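Local structure of putative glycoside hydrolase (Parabacteroides distasonis ATCC 8503, 3GYC) at residues W39-S47 / L98-I108. The protein is a putative glycoside hydrolase of a cellulase-like family with a TIM-barrel fold, and so probably cleaves glycosidic bonds in carbohydrates. Residues are numbered along the deposited sequence; the frame is centred on the assembly and turned at random.
Sequences WDQVLDELS and LFLSKCKERDI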
ATOM      1  N   TRP A  39      -1.232  18.582   8.497  1.00 11.94           N
ATOM      2  CA  TRP A  39      -1.060  17.217   8.948  1.00 11.55           C
ATOM      3  C   TRP A  39      -1.692  16.920  10.306  1.00 11.44           C
ATOM      4  O   TRP A  39      -2.188  15.814  10.505  1.00 13.64           O
ATOM      5  CB  TRP A  39       0.416  16.794   9.006  1.00 11.97           C
ATOM      6  CG  TRP A  39       1.110  16.642   7.706  1.00 11.28           C
ATOM      7  CD1 TRP A  39       0.578  16.239   6.518  1.00 13.78           C
ATOM      8  CD2 TRP A  39       2.508  16.863   7.467  1.00 12.22           C
ATOM      9  NE1 TRP A  39       1.560  16.223   5.541  1.00 12.68           N
ATOM     10  CE2 TRP A  39       2.751  16.601   6.110  1.00 12.67           C
ATOM     11  CE3 TRP A  39       3.571  17.245   8.281  1.00 12.83           C
ATOM     12  CZ2 TRP A  39       4.009  16.674   5.557  1.00 12.47           C
ATOM     13  CZ3 TRP A  39       4.827  17.336   7.725  1.00 13.68           C
ATOM     14  CH2 TRP A  39       5.037  17.061   6.380  1.00 13.25           C
ATOM     15  N   ASP A  40      -1.670  17.869  11.219  1.00 12.29           N
ATOM     16  CA  ASP A  40      -2.336  17.692  12.530  1.00 13.07           C
ATOM     17  C   ASP A  40      -3.827  17.509  12.362  1.00 13.41           C
ATOM     18  O   ASP A  40      -4.414  16.557  12.956  1.00 12.31           O
ATOM     19  CB  ASP A  40      -2.049  18.845  13.479  1.00 13.51           C
ATOM     20  CG  ASP A  40      -0.591  18.868  13.899  1.00 15.11           C
ATOM     21  OD1 ASP A  40      -0.200  17.987  14.675  1.00 15.39           O
ATOM     22  OD2 ASP A  40       0.160  19.743  13.456  1.00 14.84           O
ATOM     23  N   GLN A  41      -4.430  18.338  11.520  1.00 11.96           N
ATOM     24  CA  GLN A  41      -5.865  18.218  11.313  0.50 13.58           C
ATOM     25  C   GLN A  41      -6.222  16.872  10.662  1.00 13.56           C
ATOM     26  O   GLN A  41      -7.155  16.218  11.120  1.00 12.60           O
ATOM     27  CB  GLN A  41      -6.430  19.375  10.490  0.50 14.14           C
ATOM     28  CG  GLN A  41      -7.954  19.303  10.227  0.50 15.01           C
ATOM     29  CD  GLN A  41      -8.808  19.195  11.486  0.50 15.96           C
ATOM     30  OE1 GLN A  41      -8.376  19.567  12.597  0.50 16.40           O
ATOM     31  NE2 GLN A  41     -10.054  18.715  11.316  0.50 15.44           N
ATOM     32  N   VAL A  42      -5.496  16.461   9.619  1.00 11.97           N
ATOM     33  CA  VAL A  42      -5.866  15.200   8.945  1.00 12.25           C
ATOM     34  C   VAL A  42      -5.500  13.963   9.783  1.00 12.88           C
ATOM     35  O   VAL A  42      -6.208  12.950   9.730  1.00 10.31           O
ATOM     36  CB  VAL A  42      -5.445  15.133   7.467  1.00 14.56           C
ATOM     37  CG1 VAL A  42      -6.076  16.317   6.730  1.00 14.73           C
ATOM     38  CG2 VAL A  42      -3.910  15.149   7.290  1.00 12.41           C
ATOM     39  N   LEU A  43      -4.433  14.047  10.578  1.00 11.48           N
ATOM     40  CA  LEU A  43      -4.101  12.952  11.480  1.00 10.86           C
ATOM     41  C   LEU A  43      -5.154  12.887  12.654  1.00 10.81           C
ATOM     42  O   LEU A  43      -5.440  11.822  13.123  1.00 11.06           O
ATOM     43  CB  LEU A  43      -2.695  13.071  12.010  1.00 12.98           C
ATOM     44  CG  LEU A  43      -1.561  12.813  11.015  1.00 11.18           C
ATOM     45  CD1 LEU A  43      -0.255  13.257  11.749  1.00 11.01           C
ATOM     46  CD2 LEU A  43      -1.529  11.365  10.549  1.00 11.31           C
ATOM     47  N   ASP A  44      -5.711  14.002  13.090  1.00 11.76           N
ATOM     48  CA  ASP A  44      -6.773  13.994  14.114  1.00 12.86           C
ATOM     49  C   ASP A  44      -8.017  13.331  13.508  1.00 12.82           C
ATOM     50  O   ASP A  44      -8.647  12.537  14.163  1.00 13.41           O
ATOM     51  CB  ASP A  44      -7.094  15.403  14.621  1.00 14.30           C
ATOM     52  CG  ASP A  44      -5.955  16.028  15.436  1.00 16.81           C
ATOM     53  OD1 ASP A  44      -5.038  15.304  15.869  1.00 17.28           O
ATOM     54  OD2 ASP A  44      -6.021  17.258  15.712  1.00 20.90           O
ATOM     55  N   GLU A  45      -8.332  13.655  12.255  1.00 12.28           N
ATOM     56  CA  GLU A  45      -9.475  13.084  11.514  1.00 12.72           C
ATOM     57  C   GLU A  45      -9.320  11.576  11.305  1.00 12.06           C
ATOM     58  O   GLU A  45     -10.268  10.788  11.403  1.00 11.59           O
ATOM     59  CB  GLU A  45      -9.651  13.804  10.180  1.00 13.70           C
ATOM     60  CG  GLU A  45     -10.160  15.228  10.295  1.00 14.88           C
ATOM     61  CD  GLU A  45     -10.226  16.001   8.948  1.00 16.24           C
ATOM     62  OE1 GLU A  45     -10.043  15.437   7.841  1.00 16.08           O
ATOM     63  OE2 GLU A  45     -10.430  17.234   8.999  1.00 18.01           O
ATOM     64  N   LEU A  46      -8.114  11.178  10.963  1.00 10.05           N
ATOM     65  CA  LEU A  46      -7.743   9.793  10.814  1.00 10.93           C
ATOM     66  C   LEU A  46      -7.981   9.036  12.145  1.00 12.03           C
ATOM     67  O   LEU A  46      -8.574   7.981  12.143  1.00 12.62           O
ATOM     68  CB  LEU A  46      -6.237   9.690  10.450  1.00 11.49           C
ATOM     69  CG  LEU A  46      -5.745   8.280  10.141  1.00 12.16           C
ATOM     70  CD1 LEU A  46      -6.506   7.769   8.917  1.00 12.28           C
ATOM     71  CD2 LEU A  46      -4.237   8.169   9.980  1.00 12.34           C
ATOM     72  N   SER A  47      -7.495   9.572  13.253  1.00 11.60           N
ATOM     73  CA  SER A  47      -7.692   8.917  14.578  1.00 15.67           C
ATOM     74  C   SER A  47      -9.145   8.868  14.991  1.00 14.84           C
ATOM     75  O   SER A  47      -9.580   7.888  15.580  1.00 14.89           O
ATOM     76  CB  SER A  47      -6.924   9.645  15.661  1.00 16.79           C
ATOM     77  OG  SER A  47      -5.546   9.548  15.406  1.00 22.55           O
ATOM     78  N   LEU A  98       9.153  15.095  10.501  1.00  9.92           N
ATOM     79  CA  LEU A  98       8.067  15.908  11.096  1.00 10.88           C
ATOM     80  C   LEU A  98       6.775  15.122  11.077  1.00 10.53           C
ATOM     81  O   LEU A  98       6.103  15.040  12.081  1.00 11.38           O
ATOM     82  CB  LEU A  98       7.896  17.291  10.433  1.00 10.82           C
ATOM     83  CG  LEU A  98       8.956  18.345  10.801  1.00 11.98           C
ATOM     84  CD1 LEU A  98       8.955  19.606   9.845  1.00 13.54           C
ATOM     85  CD2 LEU A  98       8.870  18.785  12.258  1.00 10.81           C
ATOM     86  N   PHE A  99       6.428  14.569   9.917  1.00 10.47           N
ATOM     87  CA  PHE A  99       5.249  13.751   9.768  1.00 10.93           C
ATOM     88  C   PHE A  99       5.266  12.532  10.708  1.00 11.34           C
ATOM     89  O   PHE A  99       4.239  12.240  11.377  1.00 10.01           O
ATOM     90  CB  PHE A  99       5.092  13.310   8.309  1.00 11.07           C
ATOM     91  CG  PHE A  99       3.835  12.509   8.059  1.00 10.87           C
ATOM     92  CD1 PHE A  99       2.613  13.171   7.947  1.00 12.33           C
ATOM     93  CD2 PHE A  99       3.858  11.131   8.038  1.00 11.25           C
ATOM     94  CE1 PHE A  99       1.448  12.460   7.757  1.00 11.81           C
ATOM     95  CE2 PHE A  99       2.700  10.433   7.828  1.00 12.00           C
ATOM     96  CZ  PHE A  99       1.485  11.114   7.717  1.00 10.63           C
ATOM     97  N   LEU A 100       6.415  11.853  10.796  1.00 10.82           N
ATOM     98  CA  LEU A 100       6.564  10.700  11.676  1.00 11.00           C
ATOM     99  C   LEU A 100       6.407  11.098  13.117  1.00 11.52           C
ATOM    100  O   LEU A 100       5.783  10.347  13.866  1.00 12.20           O
ATOM    101  CB  LEU A 100       7.870   9.933  11.444  1.00 10.20           C
ATOM    102  CG  LEU A 100       8.079   9.285  10.085  1.00  9.77           C
ATOM    103  CD1 LEU A 100       9.539   8.734   9.986  1.00  8.83           C
ATOM    104  CD2 LEU A 100       7.053   8.159   9.735  1.00 11.39           C
ATOM    105  N   SER A 101       6.910  12.278  13.524  1.00 11.02           N
ATOM    106  CA  SER A 101       6.736  12.737  14.897  0.50 11.12           C
ATOM    107  C   SER A 101       5.278  12.956  15.265  1.00 11.42           C
ATOM    108  O   SER A 101       4.850  12.685  16.423  1.00 11.98           O
ATOM    109  CB  SER A 101       7.512  14.030  15.128  0.50 11.33           C
ATOM    110  OG  SER A 101       8.863  13.805  14.829  0.50 11.68           O
ATOM    111  N   LYS A 102       4.502  13.447  14.305  1.00 12.01           N
ATOM    112  CA  LYS A 102       3.072  13.674  14.529  1.00 13.06           C
ATOM    113  C   LYS A 102       2.338  12.330  14.655  1.00 13.02           C
ATOM    114  O   LYS A 102       1.393  12.211  15.476  1.00 12.51           O
ATOM    115  CB  LYS A 102       2.450  14.557  13.438  1.00 12.90           C
ATOM    116  CG  LYS A 102       3.008  15.984  13.426  1.00 12.70           C
ATOM    117  CD  LYS A 102       2.369  16.819  12.315  1.00 12.96           C
ATOM    118  CE  LYS A 102       3.064  18.230  12.200  1.00 12.03           C
ATOM    119  NZ  LYS A 102       2.947  19.126  13.360  1.00 12.81           N
ATOM    120  N   CYS A 103       2.782  11.334  13.893  1.00 12.52           N
ATOM    121  CA  CYS A 103       2.264   9.975  14.040  1.00 12.57           C
ATOM    122  C   CYS A 103       2.566   9.408  15.414  1.00 13.72           C
ATOM    123  O   CYS A 103       1.657   8.921  16.103  1.00 15.15           O
ATOM    124  CB  CYS A 103       2.794   9.047  12.940  1.00 13.40           C
ATOM    125  SG  CYS A 103       2.138   9.506  11.319  1.00 12.36           S
ATOM    126  N   LYS A 104       3.812   9.557  15.865  1.00 15.15           N
ATOM    127  CA  LYS A 104       4.239   9.038  17.168  1.00 14.59           C
ATOM    128  C   LYS A 104       3.435   9.624  18.302  1.00 15.43           C
ATOM    129  O   LYS A 104       3.075   8.925  19.239  1.00 14.35           O
ATOM    130  CB  LYS A 104       5.715   9.329  17.395  1.00 16.12           C
ATOM    131  CG  LYS A 104       6.273   8.828  18.694  1.00 18.71           C
ATOM    132  CD  LYS A 104       7.775   9.059  18.707  1.00 20.67           C
ATOM    133  CE  LYS A 104       8.432   8.519  19.961  1.00 23.51           C
ATOM    134  NZ  LYS A 104       7.936   9.256  21.163  1.00 25.98           N
ATOM    135  N   GLU A 105       3.197  10.917  18.230  1.00 15.42           N
ATOM    136  CA  GLU A 105       2.453  11.647  19.232  1.00 16.58           C
ATOM    137  C   GLU A 105       1.064  11.062  19.429  1.00 16.25           C
ATOM    138  O   GLU A 105       0.551  11.130  20.506  1.00 17.05           O
ATOM    139  CB  GLU A 105       2.316  13.121  18.799  1.00 17.06           C
ATOM    140  CG  GLU A 105       1.409  13.961  19.653  1.00 19.48           C
ATOM    141  N   ARG A 106       0.504  10.480  18.376  1.00 16.01           N
ATOM    142  CA  ARG A 106      -0.846   9.939  18.361  1.00 16.42           C
ATOM    143  C   ARG A 106      -0.872   8.407  18.345  1.00 16.96           C
ATOM    144  O   ARG A 106      -1.906   7.821  18.078  1.00 17.13           O
ATOM    145  CB  ARG A 106      -1.570  10.475  17.124  1.00 16.31           C
ATOM    146  CG  ARG A 106      -1.751  11.995  17.048  1.00 15.75           C
ATOM    147  CD  ARG A 106      -2.274  12.464  15.655  1.00 16.02           C
ATOM    148  NE  ARG A 106      -2.612  13.885  15.666  1.00 15.08           N
ATOM    149  CZ  ARG A 106      -1.712  14.862  15.694  1.00 16.52           C
ATOM    150  NH1 ARG A 106      -0.403  14.598  15.694  1.00 16.28           N
ATOM    151  NH2 ARG A 106      -2.104  16.114  15.723  1.00 14.89           N
ATOM    152  N   ASP A 107       0.252   7.764  18.652  1.00 17.82           N
ATOM    153  CA  ASP A 107       0.382   6.285  18.585  1.00 18.54           C
ATOM    154  C   ASP A 107      -0.081   5.700  17.255  1.00 16.62           C
ATOM    155  O   ASP A 107      -0.788   4.705  17.231  1.00 17.25           O
ATOM    156  CB  ASP A 107      -0.339   5.550  19.743  1.00 21.18           C
ATOM    157  CG  ASP A 107      -0.155   3.989  19.671  1.00 24.44           C
ATOM    158  OD1 ASP A 107       0.895   3.491  19.125  1.00 27.41           O
ATOM    159  OD2 ASP A 107      -1.065   3.244  20.138  1.00 24.54           O
ATOM    160  N   ILE A 108       0.272   6.340  16.157  1.00 14.20           N
ATOM    161  CA  ILE A 108      -0.025   5.841  14.820  1.00 12.24           C
ATOM    162  C   ILE A 108       1.326   5.261  14.371  1.00 14.59           C
ATOM    163  O   ILE A 108       2.377   5.928  14.500  1.00 15.30           O
ATOM    164  CB  ILE A 108      -0.466   6.966  13.869  1.00 11.74           C
ATOM    165  CG1 ILE A 108      -1.873   7.467  14.246  1.00 11.35           C
ATOM    166  CG2 ILE A 108      -0.542   6.485  12.467  1.00 13.53           C
ATOM    167  CD1 ILE A 108      -2.231   8.806  13.667  1.00 10.37           C
TER
HETATM  168  O   HOH W   1      -3.897  18.643  16.413  1.00 32.24           O
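W39 and L43 pack against F99 and K102 in a helix-helix contact with a salt-bridge network at its rim, joining two neighbouring outer helices of the TIM barrel over strands 17-23, 53-57 and 109-113. Segments 39-47 and 98-105 run roughly parallel (37°). F99, its CG anti to the backbone N (chi1 -177°), turns an edge onto the face of W39 in a T-shaped stack, CD1 lying 3.7 Å from W39 CD2. The indole N-H of W39 is bound to the carbonyl of W26. One turn on, L43 packs tightly, its CD1 3.4 Å from K102 CB, while its CD2 meets F99, C103 and I108. L43 CB also lies against one face of the guanidinium of R106, which follows the helix within its closing Schellman motif (D107 as C-prime). R106 NE and R106 NH2 both bind D44 OD1 (2.8 Å from NE) and R106 NH1 donates to K102 O, all in the guanidinium plane; D40 OD1, tilted from it, takes R106 NH2 at 2.9 Å through its anti lone pair. K102 NZ holds D40 OD2 at 2.9 Å. These bonds fix the guanidinium's orientation; separately, the alternation of two acids with two bases would probably favour the ionised forms.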